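PDB 2D5K: Dps family protein from Staphylococcus aureus subsp. aureus, which is a ferritin-like Dps protein that compacts the nucleoid and, as in its relatives, probably oxidises and stores iron in a twelve-subunit shell. Local coordinates for residues B[12-17]-B[80-85]; B[21-26]-B[47-52]. All coordinates share one frame; numbering follows the deposited sequence.

Contact 1 (B[12-17]-B[80-85])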
ATOM      1  N   LEU B  12       4.167   4.553  37.108  1.00 15.37           N
ATOM      2  CA  LEU B  12       3.492   4.623  35.817  1.00 16.43           C
ATOM      3  C   LEU B  12       2.787   5.969  35.655  1.00 17.58           C
ATOM      4  O   LEU B  12       2.894   6.611  34.605  1.00 16.35           O
ATOM      5  CB  LEU B  12       2.482   3.473  35.677  1.00 16.57           C
ATOM      6  CG  LEU B  12       3.086   2.081  35.442  1.00 15.94           C
ATOM      7  CD1 LEU B  12       2.047   0.998  35.722  1.00 17.07           C
ATOM      8  CD2 LEU B  12       3.592   1.983  34.004  1.00 12.94           C
ATOM      9  N   ASN B  13       2.076   6.403  36.692  1.00 17.06           N
ATOM     10  CA  ASN B  13       1.378   7.683  36.621  1.00 18.53           C
ATOM     11  C   ASN B  13       2.347   8.856  36.526  1.00 19.67           C
ATOM     12  O   ASN B  13       2.039   9.866  35.897  1.00 20.24           O
ATOM     13  CB  ASN B  13       0.445   7.876  37.823  1.00 19.31           C
ATOM     14  CG  ASN B  13      -0.957   7.373  37.549  1.00 19.61           C
ATOM     15  OD1 ASN B  13      -1.462   7.498  36.431  1.00 21.07           O
ATOM     16  ND2 ASN B  13      -1.600   6.811  38.569  1.00 20.91           N
ATOM     17  N   GLN B  14       3.514   8.722  37.148  1.00 19.95           N
ATOM     18  CA  GLN B  14       4.515   9.780  37.089  1.00 19.52           C
ATOM     19  C   GLN B  14       4.861  10.031  35.625  1.00 18.25           C
ATOM     20  O   GLN B  14       5.010  11.178  35.205  1.00 16.55           O
ATOM     21  CB  GLN B  14       5.771   9.378  37.863  1.00 20.38           C
ATOM     22  CG  GLN B  14       6.952  10.335  37.699  1.00 24.14           C
ATOM     23  CD  GLN B  14       6.706  11.702  38.322  1.00 27.04           C
ATOM     24  OE1 GLN B  14       6.510  11.819  39.533  1.00 27.93           O
ATOM     25  NE2 GLN B  14       6.718  12.741  37.494  1.00 21.91           N
ATOM     26  N   GLN B  15       4.981   8.957  34.844  1.00 16.59           N
ATOM     27  CA  GLN B  15       5.298   9.099  33.428  1.00 16.47           C
ATOM     28  C   GLN B  15       4.088   9.568  32.622  1.00 18.04           C
ATOM     29  O   GLN B  15       4.239  10.320  31.664  1.00 16.41           O
ATOM     30  CB  GLN B  15       5.834   7.785  32.851  1.00 17.96           C
ATOM     31  CG  GLN B  15       7.166   7.338  33.451  1.00 15.94           C
ATOM     32  CD  GLN B  15       8.195   8.454  33.483  1.00 17.06           C
ATOM     33  OE1 GLN B  15       8.367   9.186  32.508  1.00 17.14           O
ATOM     34  NE2 GLN B  15       8.890   8.586  34.607  1.00 15.60           N
ATOM     35  N   VAL B  16       2.887   9.129  32.994  1.00 19.91           N
ATOM     36  CA  VAL B  16       1.701   9.579  32.266  1.00 20.01           C
ATOM     37  C   VAL B  16       1.648  11.097  32.406  1.00 19.45           C
ATOM     38  O   VAL B  16       1.364  11.816  31.442  1.00 19.00           O
ATOM     39  CB  VAL B  16       0.394   8.972  32.837  1.00 21.83           C
ATOM     40  CG1 VAL B  16      -0.815   9.575  32.122  1.00 22.80           C
ATOM     41  CG2 VAL B  16       0.394   7.464  32.654  1.00 22.13           C
ATOM     42  N   ALA B  17       1.947  11.575  33.611  1.00 18.00           N
ATOM     43  CA  ALA B  17       1.957  13.006  33.900  1.00 19.05           C
ATOM     44  C   ALA B  17       3.054  13.715  33.108  1.00 17.12           C
ATOM     45  O   ALA B  17       2.790  14.715  32.440  1.00 15.93           O
ATOM     46  CB  ALA B  17       2.158  13.235  35.392  1.00 18.61           C
ATOM     47  N   GLN B  80       2.003  16.295  39.208  1.00 30.11           N
ATOM     48  CA  GLN B  80       3.010  15.244  39.336  1.00 29.29           C
ATOM     49  C   GLN B  80       4.224  15.365  38.412  1.00 27.54           C
ATOM     50  O   GLN B  80       5.333  14.979  38.784  1.00 26.61           O
ATOM     51  CB  GLN B  80       2.359  13.878  39.104  1.00 31.11           C
ATOM     52  CG  GLN B  80       1.071  13.646  39.878  1.00 35.79           C
ATOM     53  CD  GLN B  80       0.480  12.274  39.614  1.00 37.07           C
ATOM     54  OE1 GLN B  80      -0.664  11.996  39.977  1.00 40.58           O
ATOM     55  NE2 GLN B  80       1.263  11.403  38.987  1.00 38.58           N
ATOM     56  N   SER B  81       4.010  15.895  37.214  1.00 24.32           N
ATOM     57  CA  SER B  81       5.071  16.025  36.217  1.00 22.14           C
ATOM     58  C   SER B  81       6.368  16.726  36.627  1.00 21.04           C
ATOM     59  O   SER B  81       6.342  17.780  37.264  1.00 22.09           O
ATOM     60  CB  SER B  81       4.518  16.732  34.976  1.00 21.49           C
ATOM     61  OG  SER B  81       5.533  16.912  34.002  1.00 18.12           O
ATOM     62  N   ILE B  82       7.504  16.140  36.248  1.00 19.52           N
ATOM     63  CA  ILE B  82       8.797  16.759  36.524  1.00 19.36           C
ATOM     64  C   ILE B  82       9.134  17.604  35.296  1.00 18.62           C
ATOM     65  O   ILE B  82      10.102  18.371  35.285  1.00 18.45           O
ATOM     66  CB  ILE B  82       9.925  15.722  36.759  1.00 20.04           C
ATOM     67  CG1 ILE B  82      10.123  14.854  35.515  1.00 20.89           C
ATOM     68  CG2 ILE B  82       9.603  14.884  37.987  1.00 21.82           C
ATOM     69  CD1 ILE B  82      11.373  13.994  35.567  1.00 22.70           C
ATOM     70  N   VAL B  83       8.329  17.442  34.250  1.00 17.84           N
ATOM     71  CA  VAL B  83       8.497  18.216  33.029  1.00 16.21           C
ATOM     72  C   VAL B  83       7.659  19.470  33.234  1.00 16.81           C
ATOM     73  O   VAL B  83       6.456  19.384  33.493  1.00 16.64           O
ATOM     74  CB  VAL B  83       7.971  17.460  31.789  1.00 17.87           C
ATOM     75  CG1 VAL B  83       8.005  18.373  30.568  1.00 14.37           C
ATOM     76  CG2 VAL B  83       8.813  16.216  31.543  1.00 15.72           C
ATOM     77  N   LYS B  84       8.291  20.631  33.139  1.00 16.75           N
ATOM     78  CA  LYS B  84       7.580  21.882  33.331  1.00 18.66           C
ATOM     79  C   LYS B  84       7.105  22.441  32.002  1.00 18.17           C
ATOM     80  O   LYS B  84       7.651  22.112  30.950  1.00 18.77           O
ATOM     81  CB  LYS B  84       8.482  22.886  34.057  1.00 21.63           C
ATOM     82  CG  LYS B  84       8.997  22.347  35.392  1.00 23.21           C
ATOM     83  CD  LYS B  84       7.838  21.872  36.270  1.00 29.97           C
ATOM     84  CE  LYS B  84       8.304  20.980  37.420  1.00 32.12           C
ATOM     85  NZ  LYS B  84       9.259  21.672  38.327  1.00 34.85           N
ATOM     86  N   GLU B  85       6.074  23.276  32.048  1.00 16.93           N
ATOM     87  CA  GLU B  85       5.536  23.862  30.830  1.00 18.73           C
ATOM     88  C   GLU B  85       6.515  24.842  30.203  1.00 20.30           C
ATOM     89  O   GLU B  85       7.399  25.377  30.876  1.00 19.89           O
ATOM     90  CB  GLU B  85       4.204  24.554  31.123  1.00 18.68           C
ATOM     91  CG  GLU B  85       3.177  23.615  31.734  1.00 18.59           C
ATOM     92  CD  GLU B  85       1.784  23.853  31.201  1.00 20.67           C
ATOM     93  OE1 GLU B  85       1.062  24.710  31.757  1.00 19.72           O
ATOM     94  OE2 GLU B  85       1.419  23.185  30.210  1.00 20.93           O
TER
HETATM   95  O   HOH W   1       6.411  14.184  41.147  1.00 46.64           O
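Gln14 reaches from helix 5-32 to the backbone of Gln80, where the short helix 74-80 ends. Its NE2 donates to Gln80 O over 2.9 Å. The bond is bent, with an N-H...O angle of 149°. The donor sits above the carbonyl plane, not on a lone pair. The chain of Gln14 leaves with CG anti to the backbone N (chi1 172°) and bends at chi2, which brings the amide round to the loop. The other half of the amide uses water: one molecule donates to both Gln14 OE1 and Gln80 O. The looser side is the one with this water and the side-chain amide of Gln80, whose NE2 stays 3.5 Å from Asn13 O. Asn18 OD1 is a second acceptor for Gln14 NE2 and also takes the N-H of Ile82.

The tight part lies around Ala17. Its CB packs on Gln80 CB at 3.8 Å, and Ser81 CB rests 3.7 Å from Ala17 O. The small side chains let the backbones come close, with Ala17 CA and Ser81 CA 4.9 Å apart. Ser81 OG donates to Val83 O within the loop, in the plane of that carbonyl. Ile82 CG2 lies 3.6 Å from Gln14 NE2, and the two side chains cross at about a right angle. A short helix between the second and third bundle helices, packed against the first, is characteristic of the Dps subunit.

Contact 2 (B[21-26]-B[47-52])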
ATOM      1  N   VAL B  21       2.305  16.451  29.938  1.00 14.77           N
ATOM      2  CA  VAL B  21       2.809  17.821  29.950  1.00 14.85           C
ATOM      3  C   VAL B  21       3.743  18.025  28.759  1.00 14.69           C
ATOM      4  O   VAL B  21       3.665  19.044  28.067  1.00 13.17           O
ATOM      5  CB  VAL B  21       3.571  18.139  31.253  1.00 15.61           C
ATOM      6  CG1 VAL B  21       4.141  19.548  31.192  1.00 14.84           C
ATOM      7  CG2 VAL B  21       2.633  18.007  32.447  1.00 16.80           C
ATOM      8  N   ALA B  22       4.616  17.050  28.513  1.00 13.97           N
ATOM      9  CA  ALA B  22       5.558  17.134  27.399  1.00 13.56           C
ATOM     10  C   ALA B  22       4.823  17.211  26.066  1.00 14.08           C
ATOM     11  O   ALA B  22       5.266  17.890  25.139  1.00 14.22           O
ATOM     12  CB  ALA B  22       6.490  15.929  27.407  1.00 14.96           C
ATOM     13  N   TYR B  23       3.698  16.511  25.975  1.00 15.21           N
ATOM     14  CA  TYR B  23       2.896  16.503  24.753  1.00 15.61           C
ATOM     15  C   TYR B  23       2.569  17.931  24.320  1.00 14.70           C
ATOM     16  O   TYR B  23       2.726  18.295  23.152  1.00 15.91           O
ATOM     17  CB  TYR B  23       1.599  15.725  24.993  1.00 17.07           C
ATOM     18  CG  TYR B  23       0.683  15.670  23.794  1.00 20.21           C
ATOM     19  CD1 TYR B  23       0.956  14.825  22.716  1.00 19.90           C
ATOM     20  CD2 TYR B  23      -0.456  16.469  23.733  1.00 19.88           C
ATOM     21  CE1 TYR B  23       0.111  14.779  21.605  1.00 20.91           C
ATOM     22  CE2 TYR B  23      -1.304  16.432  22.631  1.00 22.31           C
ATOM     23  CZ  TYR B  23      -1.018  15.588  21.574  1.00 21.29           C
ATOM     24  OH  TYR B  23      -1.864  15.554  20.490  1.00 23.06           O
ATOM     25  N   THR B  24       2.115  18.740  25.267  1.00 14.55           N
ATOM     26  CA  THR B  24       1.769  20.125  24.969  1.00 13.84           C
ATOM     27  C   THR B  24       3.013  21.004  24.826  1.00 14.22           C
ATOM     28  O   THR B  24       3.043  21.906  23.988  1.00 13.63           O
ATOM     29  CB  THR B  24       0.811  20.690  26.042  1.00 15.78           C
ATOM     30  OG1 THR B  24      -0.478  20.083  25.876  1.00 18.42           O
ATOM     31  CG2 THR B  24       0.664  22.205  25.910  1.00 16.17           C
ATOM     32  N   LYS B  25       4.048  20.742  25.619  1.00 15.13           N
ATOM     33  CA  LYS B  25       5.256  21.549  25.491  1.00 15.41           C
ATOM     34  C   LYS B  25       5.861  21.330  24.110  1.00 15.84           C
ATOM     35  O   LYS B  25       6.410  22.257  23.511  1.00 14.54           O
ATOM     36  CB  LYS B  25       6.290  21.203  26.572  1.00 17.67           C
ATOM     37  CG  LYS B  25       7.567  22.020  26.415  1.00 17.62           C
ATOM     38  CD  LYS B  25       8.298  22.276  27.727  1.00 21.46           C
ATOM     39  CE  LYS B  25       9.001  21.049  28.249  1.00 20.06           C
ATOM     40  NZ  LYS B  25       9.860  21.402  29.426  1.00 19.46           N
ATOM     41  N   LEU B  26       5.750  20.106  23.597  1.00 14.89           N
ATOM     42  CA  LEU B  26       6.285  19.799  22.277  1.00 14.78           C
ATOM     43  C   LEU B  26       5.465  20.487  21.188  1.00 14.01           C
ATOM     44  O   LEU B  26       5.992  20.802  20.129  1.00 13.98           O
ATOM     45  CB  LEU B  26       6.332  18.284  22.051  1.00 14.88           C
ATOM     46  CG  LEU B  26       7.468  17.577  22.796  1.00 15.29           C
ATOM     47  CD1 LEU B  26       7.203  16.077  22.857  1.00 15.85           C
ATOM     48  CD2 LEU B  26       8.790  17.861  22.096  1.00 16.71           C
ATOM     49  N   GLU B  47       7.090  14.577  15.586  1.00 17.73           N
ATOM     50  CA  GLU B  47       7.364  13.151  15.721  1.00 19.68           C
ATOM     51  C   GLU B  47       7.440  12.832  17.210  1.00 19.17           C
ATOM     52  O   GLU B  47       6.958  11.793  17.666  1.00 17.81           O
ATOM     53  CB  GLU B  47       8.683  12.793  15.033  1.00 22.46           C
ATOM     54  CG  GLU B  47       8.756  13.257  13.577  1.00 28.27           C
ATOM     55  CD  GLU B  47      10.021  12.802  12.866  1.00 32.23           C
ATOM     56  OE1 GLU B  47      11.103  12.821  13.492  1.00 33.17           O
ATOM     57  OE2 GLU B  47       9.936  12.440  11.674  1.00 34.31           O
ATOM     58  N   LEU B  48       8.039  13.744  17.970  1.00 16.32           N
ATOM     59  CA  LEU B  48       8.166  13.560  19.407  1.00 16.15           C
ATOM     60  C   LEU B  48       6.834  13.605  20.146  1.00 15.44           C
ATOM     61  O   LEU B  48       6.603  12.779  21.030  1.00 14.78           O
ATOM     62  CB  LEU B  48       9.128  14.602  19.995  1.00 15.03           C
ATOM     63  CG  LEU B  48      10.591  14.377  19.600  1.00 16.72           C
ATOM     64  CD1 LEU B  48      11.442  15.556  20.044  1.00 17.10           C
ATOM     65  CD2 LEU B  48      11.091  13.079  20.234  1.00 19.43           C
ATOM     66  N   TYR B  49       5.947  14.547  19.824  1.00 14.56           N
ATOM     67  CA  TYR B  49       4.697  14.531  20.563  1.00 14.61           C
ATOM     68  C   TYR B  49       3.805  13.370  20.138  1.00 15.39           C
ATOM     69  O   TYR B  49       3.001  12.895  20.932  1.00 15.59           O
ATOM     70  CB  TYR B  49       3.950  15.888  20.541  1.00 15.42           C
ATOM     71  CG  TYR B  49       3.467  16.473  19.222  1.00 16.48           C
ATOM     72  CD1 TYR B  49       2.548  15.801  18.408  1.00 17.22           C
ATOM     73  CD2 TYR B  49       3.855  17.759  18.847  1.00 16.06           C
ATOM     74  CE1 TYR B  49       2.022  16.415  17.253  1.00 17.79           C
ATOM     75  CE2 TYR B  49       3.343  18.374  17.705  1.00 17.90           C
ATOM     76  CZ  TYR B  49       2.430  17.704  16.915  1.00 18.40           C
ATOM     77  OH  TYR B  49       1.933  18.337  15.794  1.00 18.91           O
ATOM     78  N   ASN B  50       3.961  12.887  18.908  1.00 17.06           N
ATOM     79  CA  ASN B  50       3.163  11.738  18.484  1.00 18.14           C
ATOM     80  C   ASN B  50       3.641  10.536  19.302  1.00 20.08           C
ATOM     81  O   ASN B  50       2.847   9.687  19.715  1.00 19.18           O
ATOM     82  CB  ASN B  50       3.341  11.456  16.990  1.00 21.04           C
ATOM     83  CG  ASN B  50       2.544  12.408  16.117  1.00 22.28           C
ATOM     84  OD1 ASN B  50       1.520  12.948  16.540  1.00 23.34           O
ATOM     85  ND2 ASN B  50       3.001  12.605  14.884  1.00 24.55           N
ATOM     86  N   GLU B  51       4.945  10.474  19.549  1.00 18.72           N
ATOM     87  CA  GLU B  51       5.501   9.386  20.334  1.00 20.29           C
ATOM     88  C   GLU B  51       5.057   9.534  21.786  1.00 18.51           C
ATOM     89  O   GLU B  51       4.768   8.546  22.459  1.00 18.85           O
ATOM     90  CB  GLU B  51       7.026   9.390  20.232  1.00 22.46           C
ATOM     91  CG  GLU B  51       7.718   8.422  21.163  1.00 27.72           C
ATOM     92  CD  GLU B  51       9.149   8.149  20.743  1.00 30.18           C
ATOM     93  OE1 GLU B  51       9.810   9.081  20.241  1.00 29.49           O
ATOM     94  OE2 GLU B  51       9.614   7.002  20.921  1.00 35.79           O
ATOM     95  N   ALA B  52       4.993  10.773  22.262  1.00 17.81           N
ATOM     96  CA  ALA B  52       4.569  11.036  23.632  1.00 16.86           C
ATOM     97  C   ALA B  52       3.149  10.531  23.853  1.00 18.28           C
ATOM     98  O   ALA B  52       2.848   9.935  24.891  1.00 18.24           O
ATOM     99  CB  ALA B  52       4.638  12.532  23.929  1.00 14.88           C
TER
HETATM  100  O   HOH W   2      -1.108  13.611  18.610  1.00 35.54           O
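Leu26 and Tyr49 bring helices 5-32 and 38-65 together. The local axes run nearly antiparallel, at 161°, and approach to 8.7 Å. Leu26 can be followed outward. Its CB packs on Tyr49 CB at 3.7 Å and also lies near Tyr49 CD2. CG sits anti to the carbonyl carbon (chi1 -75°) and sends the two methyls to the other helix. CD1 lies against the backbone between Leu48 and Tyr49, 3.6 Å from Tyr49 N. Leu26 CD2 meets Leu48 CB at 3.9 Å, with Leu48 CD1 just beyond. The two leucine side chains cross at about a right angle, and Leu48 also touches His139 and Phe143 of helix 123-147.

On the other flank, Tyr23 directs its ring edge at the backbone of Tyr49. Tyr23 CD1 comes 3.3 Å from Tyr49 O, which lies near the plane of the ring. The rings of Tyr23 and Tyr49 meet obliquely, with planes at 69° and centroids 5.8 Å apart. Tyr49 CG lies between its backbone N and carbonyl carbon. This turns the ring along helix 5-32, where Leu26 O meets its edge and His27 stacks on it. Tyr23 OH bonds a water, which donates weakly to Asn50 OD1. Tyr23 also meets its counterpart in a second subunit, with the ring planes about parallel. Dps proteins generally carry their ferroxidase centres at such two-subunit interfaces. The antiparallel pairing of the first two long helices is typical of the ferritin-like four-helix bundle.

In the fold
Both contacts use helix 5-32, about two and a half turns apart along it, and their centres are 12 Å apart. Contact 2 is the buried one and joins two long helices of the bundle by apolar packing and aromatic rings, with no direct hydrogen bond between its segments. Contact 1 is only partly buried. It lays a loop on the outer side of the same helix and relies on an amide-to-backbone bond, a water and small side chains. The loop goes on to touch the helix at contact 2: Lys84 O lies 2.8 Å from Lys25 NZ, a probable hydrogen bond, and Ser81 and Val83 pack on Val21. Tyr23 of contact 2 meets a second subunit, as does Glu85, farther along the loop.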